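Local coordinates for protein probable ribosomal RNA small subunit methyltransferase (Thermus thermophilus, PDB 3DMG) that probably methylates small-subunit ribosomal RNA, using S-adenosyl-L-methionine as the methyl donor, at residues A[73-78]-A[261-266]. Numbering follows the deposited sequence.
With SAH (S-adenosyl-L-homocysteine), chain H.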
ATOM      1  N   GLU A  73      -7.234   7.121  -4.962  1.00 19.79           N
ATOM      2  CA  GLU A  73      -6.796   5.889  -4.332  1.00 19.45           C
ATOM      3  C   GLU A  73      -5.350   5.582  -4.688  1.00 19.76           C
ATOM      4  O   GLU A  73      -4.927   5.761  -5.828  1.00 20.70           O
ATOM      5  CB  GLU A  73      -7.723   4.764  -4.797  1.00 19.38           C
ATOM      6  CG  GLU A  73      -7.380   3.341  -4.287  1.00 20.81           C
ATOM      7  CD  GLU A  73      -7.275   3.256  -2.768  1.00 22.85           C
ATOM      8  OE1 GLU A  73      -8.306   3.465  -2.097  1.00 21.95           O
ATOM      9  OE2 GLU A  73      -6.176   2.985  -2.213  1.00 21.97           O
ATOM     10  N   THR A  74      -4.602   5.151  -3.674  1.00 20.21           N
ATOM     11  CA  THR A  74      -3.194   4.809  -3.826  1.00 19.32           C
ATOM     12  C   THR A  74      -2.930   3.349  -4.184  1.00 19.62           C
ATOM     13  O   THR A  74      -1.866   3.046  -4.736  1.00 19.43           O
ATOM     14  CB  THR A  74      -2.398   5.146  -2.546  1.00 19.37           C
ATOM     15  OG1 THR A  74      -3.037   4.506  -1.416  1.00 21.86           O
ATOM     16  CG2 THR A  74      -2.414   6.657  -2.301  1.00 20.25           C
ATOM     17  N   SER A  75      -3.863   2.444  -3.845  1.00 18.94           N
ATOM     18  CA  SER A  75      -3.635   1.025  -4.070  1.00 19.31           C
ATOM     19  C   SER A  75      -4.017   0.610  -5.474  1.00 19.32           C
ATOM     20  O   SER A  75      -5.153   0.809  -5.914  1.00 20.11           O
ATOM     21  CB  SER A  75      -4.455   0.212  -3.069  1.00 19.66           C
ATOM     22  OG  SER A  75      -4.569  -1.162  -3.488  1.00 19.60           O
ATOM     23  N   ARG A  76      -3.074  -0.006  -6.182  1.00 19.24           N
ATOM     24  CA  ARG A  76      -3.372  -0.519  -7.517  1.00 19.59           C
ATOM     25  C   ARG A  76      -4.474  -1.581  -7.503  1.00 19.66           C
ATOM     26  O   ARG A  76      -5.406  -1.519  -8.322  1.00 21.41           O
ATOM     27  CB  ARG A  76      -2.092  -1.039  -8.203  1.00 19.99           C
ATOM     28  CG  ARG A  76      -2.192  -0.966  -9.706  1.00 20.29           C
ATOM     29  CD  ARG A  76      -1.840   0.439 -10.228  1.00 20.25           C
ATOM     30  NE  ARG A  76      -2.111   0.523 -11.664  1.00 21.50           N
ATOM     31  CZ  ARG A  76      -1.610   1.477 -12.441  1.00 22.50           C
ATOM     32  NH1 ARG A  76      -0.829   2.423 -11.939  1.00 20.80           N
ATOM     33  NH2 ARG A  76      -1.899   1.486 -13.738  1.00 23.76           N
ATOM     34  N   ALA A  77      -4.400  -2.510  -6.537  1.00 19.83           N
ATOM     35  CA  ALA A  77      -5.416  -3.565  -6.389  1.00 19.85           C
ATOM     36  C   ALA A  77      -6.796  -2.934  -6.231  1.00 20.20           C
ATOM     37  O   ALA A  77      -7.756  -3.385  -6.855  1.00 21.40           O
ATOM     38  CB  ALA A  77      -5.103  -4.468  -5.190  1.00 20.54           C
ATOM     39  N   ALA A  78      -6.900  -1.893  -5.413  1.00 19.81           N
ATOM     40  CA  ALA A  78      -8.218  -1.273  -5.191  1.00 19.47           C
ATOM     41  C   ALA A  78      -8.709  -0.569  -6.452  1.00 19.56           C
ATOM     42  O   ALA A  78      -9.894  -0.651  -6.773  1.00 20.81           O
ATOM     43  CB  ALA A  78      -8.176  -0.318  -4.023  1.00 20.54           C
ATOM     44  N   VAL A 261       8.099  -3.886  -8.054  1.00 20.27           N
ATOM     45  CA  VAL A 261       6.635  -3.794  -8.136  1.00 20.47           C
ATOM     46  C   VAL A 261       6.104  -3.447  -6.753  1.00 20.20           C
ATOM     47  O   VAL A 261       6.565  -3.982  -5.746  1.00 20.50           O
ATOM     48  CB  VAL A 261       5.962  -5.057  -8.708  1.00 19.56           C
ATOM     49  CG1 VAL A 261       6.284  -5.202 -10.191  1.00 20.77           C
ATOM     50  CG2 VAL A 261       6.337  -6.344  -7.897  1.00 20.50           C
ATOM     51  N   GLU A 262       5.168  -2.511  -6.722  1.00 19.54           N
ATOM     52  CA  GLU A 262       4.652  -1.963  -5.463  1.00 20.24           C
ATOM     53  C   GLU A 262       3.212  -1.489  -5.644  1.00 19.25           C
ATOM     54  O   GLU A 262       2.923  -0.738  -6.570  1.00 19.64           O
ATOM     55  CB  GLU A 262       5.568  -0.813  -5.049  1.00 20.06           C
ATOM     56  CG  GLU A 262       5.072   0.049  -3.888  1.00 20.99           C
ATOM     57  CD  GLU A 262       4.846  -0.764  -2.638  1.00 21.02           C
ATOM     58  OE1 GLU A 262       5.818  -1.402  -2.137  1.00 20.84           O
ATOM     59  OE2 GLU A 262       3.697  -0.745  -2.137  1.00 22.12           O
ATOM     60  N   ASP A 263       2.315  -1.937  -4.769  1.00 19.08           N
ATOM     61  CA  ASP A 263       0.900  -1.629  -4.898  1.00 19.23           C
ATOM     62  C   ASP A 263       0.551  -0.225  -4.440  1.00 19.54           C
ATOM     63  O   ASP A 263      -0.474   0.292  -4.872  1.00 19.45           O
ATOM     64  CB  ASP A 263       0.094  -2.659  -4.095  1.00 19.77           C
ATOM     65  CG  ASP A 263      -1.403  -2.543  -4.312  1.00 19.65           C
ATOM     66  OD1 ASP A 263      -1.847  -2.748  -5.450  1.00 19.58           O
ATOM     67  OD2 ASP A 263      -2.134  -2.255  -3.318  1.00 20.49           O
ATOM     68  N   ASP A 264       1.385   0.374  -3.581  1.00 19.38           N
ATOM     69  CA  ASP A 264       1.054   1.678  -2.986  1.00 19.99           C
ATOM     70  C   ASP A 264       1.721   2.809  -3.751  1.00 19.48           C
ATOM     71  O   ASP A 264       2.958   2.876  -3.801  1.00 19.72           O
ATOM     72  CB  ASP A 264       1.493   1.698  -1.508  1.00 20.93           C
ATOM     73  CG  ASP A 264       1.472   3.086  -0.906  1.00 24.42           C
ATOM     74  OD1 ASP A 264       0.491   3.807  -1.124  1.00 25.90           O
ATOM     75  OD2 ASP A 264       2.437   3.448  -0.191  1.00 26.22           O
ATOM     76  N   LEU A 265       0.899   3.699  -4.318  1.00 18.78           N
ATOM     77  CA  LEU A 265       1.411   4.846  -5.062  1.00 18.63           C
ATOM     78  C   LEU A 265       2.428   5.677  -4.284  1.00 18.71           C
ATOM     79  O   LEU A 265       3.421   6.129  -4.860  1.00 19.17           O
ATOM     80  CB  LEU A 265       0.248   5.739  -5.508  1.00 18.58           C
ATOM     81  CG  LEU A 265       0.632   7.004  -6.287  1.00 18.98           C
ATOM     82  CD1 LEU A 265       1.370   6.586  -7.576  1.00 19.26           C
ATOM     83  CD2 LEU A 265      -0.619   7.818  -6.608  1.00 19.56           C
ATOM     84  N   ALA A 266       2.161   5.923  -2.996  1.00 18.51           N
ATOM     85  CA  ALA A 266       3.083   6.781  -2.221  1.00 18.09           C
ATOM     86  C   ALA A 266       4.467   6.131  -2.174  1.00 19.12           C
ATOM     87  O   ALA A 266       5.485   6.818  -2.274  1.00 18.92           O
ATOM     88  CB  ALA A 266       2.525   7.019  -0.798  1.00 19.50           C
TER
HETATM   89  N   SAH H 388      10.953  -3.957   0.065  1.00 16.32           N
HETATM   90  CA  SAH H 388      10.751  -2.837   1.047  1.00 16.46           C
HETATM   91  CB  SAH H 388       9.335  -2.835   1.638  1.00 16.79           C
HETATM   92  CG  SAH H 388       8.899  -4.150   2.270  1.00 16.77           C
HETATM   93  SD  SAH H 388       7.332  -4.037   3.175  1.00 16.95           S
HETATM   94  C   SAH H 388      11.751  -2.958   2.186  1.00 16.93           C
HETATM   95  O   SAH H 388      12.334  -4.044   2.285  1.00 18.01           O
HETATM   96  OXT SAH H 388      11.906  -2.010   2.954  1.00 18.29           O
HETATM   97  C5' SAH H 388       6.196  -4.870   2.015  1.00 14.83           C
HETATM   98  C4' SAH H 388       5.814  -3.988   0.823  1.00 14.69           C
HETATM   99  O4' SAH H 388       4.876  -4.774   0.089  1.00 14.32           O
HETATM  100  C3' SAH H 388       5.184  -2.622   1.168  1.00 13.43           C
HETATM  101  O3' SAH H 388       5.905  -1.572   0.546  1.00 14.39           O
HETATM  102  C2' SAH H 388       3.765  -2.812   0.619  1.00 13.44           C
HETATM  103  O2' SAH H 388       3.134  -1.612   0.234  1.00 15.16           O
HETATM  104  C1' SAH H 388       4.008  -3.830  -0.481  1.00 14.29           C
HETATM  105  N9  SAH H 388       2.773  -4.444  -0.945  1.00 13.13           N
HETATM  106  C8  SAH H 388       1.653  -4.733  -0.201  1.00 14.54           C
HETATM  107  N7  SAH H 388       0.744  -5.301  -1.035  1.00 14.40           N
HETATM  108  C5  SAH H 388       1.290  -5.386  -2.283  1.00 13.26           C
HETATM  109  C6  SAH H 388       0.790  -5.841  -3.507  1.00 13.15           C
HETATM  110  N6  SAH H 388      -0.466  -6.322  -3.633  1.00 13.59           N
HETATM  111  N1  SAH H 388       1.653  -5.769  -4.589  1.00 13.48           N
HETATM  112  C2  SAH H 388       2.922  -5.240  -4.504  1.00 14.51           C
HETATM  113  N3  SAH H 388       3.400  -4.737  -3.307  1.00 14.00           N
HETATM  114  C4  SAH H 388       2.577  -4.835  -2.225  1.00 13.73           C
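The Asp263 carboxylate is gripped at both oxygens along its open edge: Ala77 N reaches the syn lone pair of OD1 at 2.8 Å, and Ser75 OG donates to OD2 at 2.7 Å, 19° out of plane. Arg76 CB lies obliquely to one side of that plane, 3.2 Å from Asp263 OD1, and Ala77 CB to the opposite side. With CG anti to the backbone N (chi1 -172°), Asp263 turns its carboxylate to the 76-84 helix start while its CB rests over the adenine face, 3.3 Å from SAH C6. Ser75 OG also caps that helix, accepting from Ala78 N. Each segment runs from the end of the second strand of a Rossmann-like methyltransferase sheet (order 3-2-1-4-5-7-6) into the following helix, and the matching turns meet in a single bridge, Ser75 with Asp264. Arg76 N donates to Asp263 O and Leu265 N to Thr74 O (each 2.9 Å); both acceptors also bond His286 NE2. An alanine in place of Asp263 would probably leave Ala77 N and Ser75 OG without their acceptor. Both strand-end glutamates accept at OE2, Glu73 from Ser75 N and Glu262 from Asp264 N; Glu262 also binds the SAH ribose, OE1 to O3' and OE2 to O2'.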